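Local coordinates for putative signal recognition particle protein (Chaetomium thermophilum, PDB 5CK4) that binds GTP and GDP as the Arf-like beta subunit of the signal recognition particle receptor, associated with the endoplasmic reticulum membrane, and is seen here with GDP, at residues H129-S134 / L193-K198; K159-A164 / A208-P213. All coordinates share one frame; numbering follows the deposited sequence.

Contacts 1 and 2 lie on the same side of the centre of this P-loop GTPase domain, their own centres about 10 Å apart. Along the chain their segments alternate: 129-134 on helix 123-131 and the turn that follows, then 159-164 at the start of strand 159-170, then 193-198 in helix 180-201, and last 208-213 in the loop running into strand 214-219. Contact 1 packs the two helices together beside the mixed sheet, and contact 2 joins the sheet to the incoming loop. They meet through Leu130 and Leu162, whose CD2 atoms are 4.1 Å apart, and through Pro133 against Pro209, forming one continuous packed region where helices, loop and sheet come together.

Contact 1: residues H129-S134 / L193-K198; sequences HLLNPS and LLSLQK
Leu130 and Leu131, on helix 123-131, pack against one side of helix 180-201, where Ser195 and Leu196 receive them. The backbones come close where the small Ser195 faces helix 123-131, the CA atoms of Leu131 and Ser195 being 5.2 Å apart; CB of Leu130 sits 3.8 Å from CB of Ser195. The same Leu130 CB meets a methyl of Leu196, CD2, at 3.9 Å, and the two leucine side chains cross obliquely. Leu130 also reaches the sheet, touching Leu23 and Ile25 of strand 21-25 and Val165 of strand 159-170, while Leu196 leans on Val214.

Leu131 takes the more open flank. With CG beside its backbone N (chi1 -68°), it sends CD2 over the serine, 3.7 Å from Ser195 O and 3.8 Å from Ser195 CB. Farther along, the aliphatic part of Lys198 borders this methyl, its CD lying 4.2 Å from Leu131 CD2, before the extended chain carries the amine away.

No hydrogen bond joins the two segments. Ser195 OG turns back to Asp191 O, one turn earlier, so this buried hydroxyl is satisfied within its own helix; the side-chain contacts across the interface are apolar, although methyls also rest on the carbonyl oxygens of Leu130 and Ser195. The whole is helix-helix packing on a face of the central sheet, the layered alpha/beta architecture of P-loop GTPases.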
# COMPACT_ATOMS: atom_id res chain seq x y z
N HIS A 129 -1.46 -10.44 -7.22
CA HIS A 129 -1.54 -9.34 -8.17
C HIS A 129 -0.23 -8.56 -8.26
O HIS A 129 0.14 -8.07 -9.32
CB HIS A 129 -2.66 -8.37 -7.78
CG HIS A 129 -4.04 -8.97 -7.83
ND1 HIS A 129 -4.55 -9.58 -8.95
CD2 HIS A 129 -5.01 -9.03 -6.89
CE1 HIS A 129 -5.77 -10.01 -8.70
NE2 HIS A 129 -6.08 -9.69 -7.46
N LEU A 130 0.48 -8.44 -7.14
CA LEU A 130 1.68 -7.62 -7.09
C LEU A 130 2.89 -8.30 -7.72
O LEU A 130 3.86 -7.65 -8.07
CB LEU A 130 1.96 -7.17 -5.65
CG LEU A 130 0.77 -6.46 -4.99
CD1 LEU A 130 1.00 -6.12 -3.51
CD2 LEU A 130 0.39 -5.21 -5.76
N LEU A 131 2.82 -9.62 -7.88
CA LEU A 131 3.93 -10.39 -8.47
C LEU A 131 3.94 -10.32 -9.99
O LEU A 131 4.98 -10.53 -10.63
CB LEU A 131 3.83 -11.85 -8.02
CG LEU A 131 4.09 -12.10 -6.53
CD1 LEU A 131 3.76 -13.54 -6.16
CD2 LEU A 131 5.54 -11.78 -6.19
N ASN A 132 2.78 -10.02 -10.57
CA ASN A 132 2.55 -10.10 -12.00
C ASN A 132 3.18 -8.93 -12.77
O ASN A 132 2.90 -7.78 -12.47
CB ASN A 132 1.03 -10.12 -12.24
CG ASN A 132 0.65 -10.63 -13.60
OD1 ASN A 132 1.34 -10.39 -14.60
ND2 ASN A 132 -0.47 -11.35 -13.66
N PRO A 133 4.03 -9.24 -13.77
CA PRO A 133 4.67 -8.21 -14.61
C PRO A 133 3.70 -7.17 -15.17
O PRO A 133 4.08 -6.00 -15.32
CB PRO A 133 5.29 -9.04 -15.74
CG PRO A 133 5.61 -10.34 -15.10
CD PRO A 133 4.49 -10.59 -14.10
N SER A 134 2.47 -7.57 -15.49
CA SER A 134 1.46 -6.63 -15.96
C SER A 134 0.09 -6.98 -15.39
O SER A 134 -0.73 -7.61 -16.06
CB SER A 134 1.40 -6.61 -17.49
OG SER A 134 0.49 -5.63 -17.95
N LEU A 193 5.80 -4.88 -0.47
CA LEU A 193 6.98 -4.33 -1.14
C LEU A 193 7.89 -5.40 -1.76
O LEU A 193 8.42 -5.21 -2.86
CB LEU A 193 7.76 -3.44 -0.16
CG LEU A 193 6.96 -2.24 0.38
CD1 LEU A 193 7.84 -1.37 1.27
CD2 LEU A 193 6.41 -1.41 -0.77
N LEU A 194 8.09 -6.52 -1.07
CA LEU A 194 8.95 -7.58 -1.62
C LEU A 194 8.31 -8.17 -2.88
O LEU A 194 9.00 -8.53 -3.83
CB LEU A 194 9.20 -8.70 -0.60
CG LEU A 194 10.23 -9.74 -1.04
CD1 LEU A 194 11.62 -9.09 -1.24
CD2 LEU A 194 10.31 -10.92 -0.06
N SER A 195 6.98 -8.25 -2.89
CA SER A 195 6.28 -8.76 -4.07
C SER A 195 6.52 -7.84 -5.27
O SER A 195 6.80 -8.30 -6.37
CB SER A 195 4.78 -8.91 -3.79
OG SER A 195 4.55 -9.96 -2.86
N LEU A 196 6.42 -6.53 -5.05
CA LEU A 196 6.63 -5.57 -6.14
C LEU A 196 8.09 -5.58 -6.58
O LEU A 196 8.41 -5.35 -7.74
CB LEU A 196 6.24 -4.16 -5.69
CG LEU A 196 4.72 -3.98 -5.54
CD1 LEU A 196 4.38 -2.65 -4.87
CD2 LEU A 196 4.02 -4.10 -6.91
N GLN A 197 8.97 -5.85 -5.62
CA GLN A 197 10.40 -5.94 -5.92
C GLN A 197 10.69 -7.15 -6.80
O GLN A 197 11.49 -7.07 -7.74
CB GLN A 197 11.22 -6.01 -4.63
CG GLN A 197 12.74 -6.13 -4.86
CD GLN A 197 13.51 -6.09 -3.55
OE1 GLN A 197 13.22 -5.27 -2.68
NE2 GLN A 197 14.48 -6.99 -3.39
N LYS A 198 10.05 -8.28 -6.50
CA LYS A 198 10.25 -9.49 -7.30
C LYS A 198 9.68 -9.30 -8.69
O LYS A 198 10.23 -9.80 -9.68
CB LYS A 198 9.58 -10.70 -6.65
CG LYS A 198 10.24 -11.18 -5.37
CD LYS A 198 9.45 -12.33 -4.77
CE LYS A 198 10.16 -12.88 -3.56
NZ LYS A 198 9.63 -14.21 -3.16

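Contact 2: residues K159-A164 / A208-P213; sequences KSKLKA and APSSIP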
# COMPACT_ATOMS: atom_id res chain seq x y z
N LYS A 159 -11.85 -5.40 -17.41
CA LYS A 159 -10.46 -5.50 -17.00
C LYS A 159 -9.90 -4.11 -16.71
O LYS A 159 -10.10 -3.19 -17.50
CB LYS A 159 -9.63 -6.20 -18.09
CG LYS A 159 -10.05 -7.63 -18.37
CD LYS A 159 -9.81 -8.53 -17.16
CE LYS A 159 -8.33 -8.66 -16.85
NZ LYS A 159 -8.07 -9.48 -15.63
N SER A 160 -9.22 -3.97 -15.58
CA SER A 160 -8.67 -2.68 -15.19
C SER A 160 -7.18 -2.78 -14.88
O SER A 160 -6.74 -3.66 -14.14
CB SER A 160 -9.42 -2.13 -13.98
OG SER A 160 -8.85 -0.90 -13.55
N LYS A 161 -6.41 -1.85 -15.43
CA LYS A 161 -4.96 -1.83 -15.22
C LYS A 161 -4.60 -1.33 -13.82
O LYS A 161 -5.03 -0.26 -13.39
CB LYS A 161 -4.30 -0.97 -16.30
CG LYS A 161 -2.78 -0.92 -16.23
CD LYS A 161 -2.20 -0.47 -17.58
CE LYS A 161 -0.70 -0.22 -17.50
NZ LYS A 161 -0.38 0.85 -16.51
N LEU A 162 -3.81 -2.13 -13.10
CA LEU A 162 -3.33 -1.74 -11.77
C LEU A 162 -2.21 -0.71 -11.89
O LEU A 162 -1.18 -0.99 -12.50
CB LEU A 162 -2.84 -2.97 -11.01
CG LEU A 162 -2.30 -2.69 -9.61
CD1 LEU A 162 -3.41 -2.11 -8.72
CD2 LEU A 162 -1.73 -3.97 -9.01
N LYS A 163 -2.39 0.47 -11.31
CA LYS A 163 -1.39 1.53 -11.46
C LYS A 163 -0.80 2.05 -10.14
O LYS A 163 0.20 2.77 -10.14
CB LYS A 163 -1.94 2.70 -12.28
CG LYS A 163 -2.29 2.33 -13.71
CD LYS A 163 -2.22 3.53 -14.64
CE LYS A 163 -0.78 3.97 -14.87
NZ LYS A 163 -0.64 4.85 -16.07
N ALA A 164 -1.42 1.69 -9.02
CA ALA A 164 -0.89 2.11 -7.72
C ALA A 164 -1.45 1.30 -6.58
O ALA A 164 -2.45 0.60 -6.73
CB ALA A 164 -1.14 3.60 -7.48
N ALA A 208 11.52 -3.58 -18.48
CA ALA A 208 11.04 -3.31 -17.14
C ALA A 208 9.52 -3.18 -17.15
O ALA A 208 8.94 -2.64 -18.10
CB ALA A 208 11.68 -2.05 -16.58
N PRO A 209 8.86 -3.69 -16.11
CA PRO A 209 7.40 -3.56 -16.01
C PRO A 209 7.01 -2.12 -15.72
O PRO A 209 7.85 -1.30 -15.36
CB PRO A 209 7.06 -4.45 -14.81
CG PRO A 209 8.29 -4.39 -13.95
CD PRO A 209 9.43 -4.39 -14.94
N SER A 210 5.73 -1.81 -15.90
CA SER A 210 5.21 -0.49 -15.62
C SER A 210 5.33 -0.22 -14.12
O SER A 210 5.33 -1.16 -13.32
CB SER A 210 3.74 -0.41 -16.04
OG SER A 210 2.96 -1.32 -15.27
N SER A 211 5.46 1.04 -13.73
CA SER A 211 5.64 1.37 -12.33
C SER A 211 4.34 1.26 -11.56
O SER A 211 3.27 1.57 -12.08
CB SER A 211 6.21 2.79 -12.18
OG SER A 211 7.58 2.82 -12.55
N ILE A 212 4.44 0.79 -10.32
CA ILE A 212 3.32 0.78 -9.41
C ILE A 212 3.78 1.43 -8.11
O ILE A 212 4.35 0.76 -7.25
CB ILE A 212 2.79 -0.64 -9.16
CG1 ILE A 212 2.37 -1.29 -10.48
CG2 ILE A 212 1.59 -0.63 -8.21
CD1 ILE A 212 1.97 -2.75 -10.34
N PRO A 213 3.58 2.75 -7.98
CA PRO A 213 3.96 3.43 -6.73
C PRO A 213 3.12 3.00 -5.52
O PRO A 213 2.02 2.49 -5.69
CB PRO A 213 3.69 4.90 -7.03
CG PRO A 213 2.71 4.90 -8.17
CD PRO A 213 3.07 3.69 -8.99
O HOH W 1 1.32 -0.18 -13.64
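The side chains of Leu162 and Ile212 meet at about a right angle where strand 159-170 of the P-loop GTPase sheet faces the loop leading into strand 214-219. These two strands pair in parallel with helix 180-201 between them, a beta-alpha-beta crossover, and the loop is its return limb. Leu162 holds CG anti to its backbone N (chi1 180°), which brings CD2 to 4.1 Å from Ile212 CD1. The two branches of Ile212 divide the work: CG1 and CD1 run toward Leu162, whereas CG2 presses on the strand backbone, 3.7 Å from Ala164 CA. Arg199 of helix 180-201 also touches Ile212, and Leu23 touches Leu162.

One residue on, the ring of Pro213 lies against the strand. Its CD is 3.2 Å from Lys163 O, and its CG faces the methyl of Ala164. Trp311 and Ile312 of helix 306-313 pack on Pro213 and Ala164 respectively. Ala164 CA also makes a CA-H...O contact with Pro213 O at 3.6 Å.

At the open end the segments diverge, their directions 33° apart, and no direct hydrogen bond spans the gap. The Lys161 chain bends at its last torsion, turning its amine toward Ser210, but NZ of Lys161 and OG of Ser210 remain 4.2 Å apart. A water bridges the space instead: it donates to Leu162 O and to Ser211 O, takes a weak bond from Lys161 NZ, and accepts from Ser210 OG at 2.6 Å.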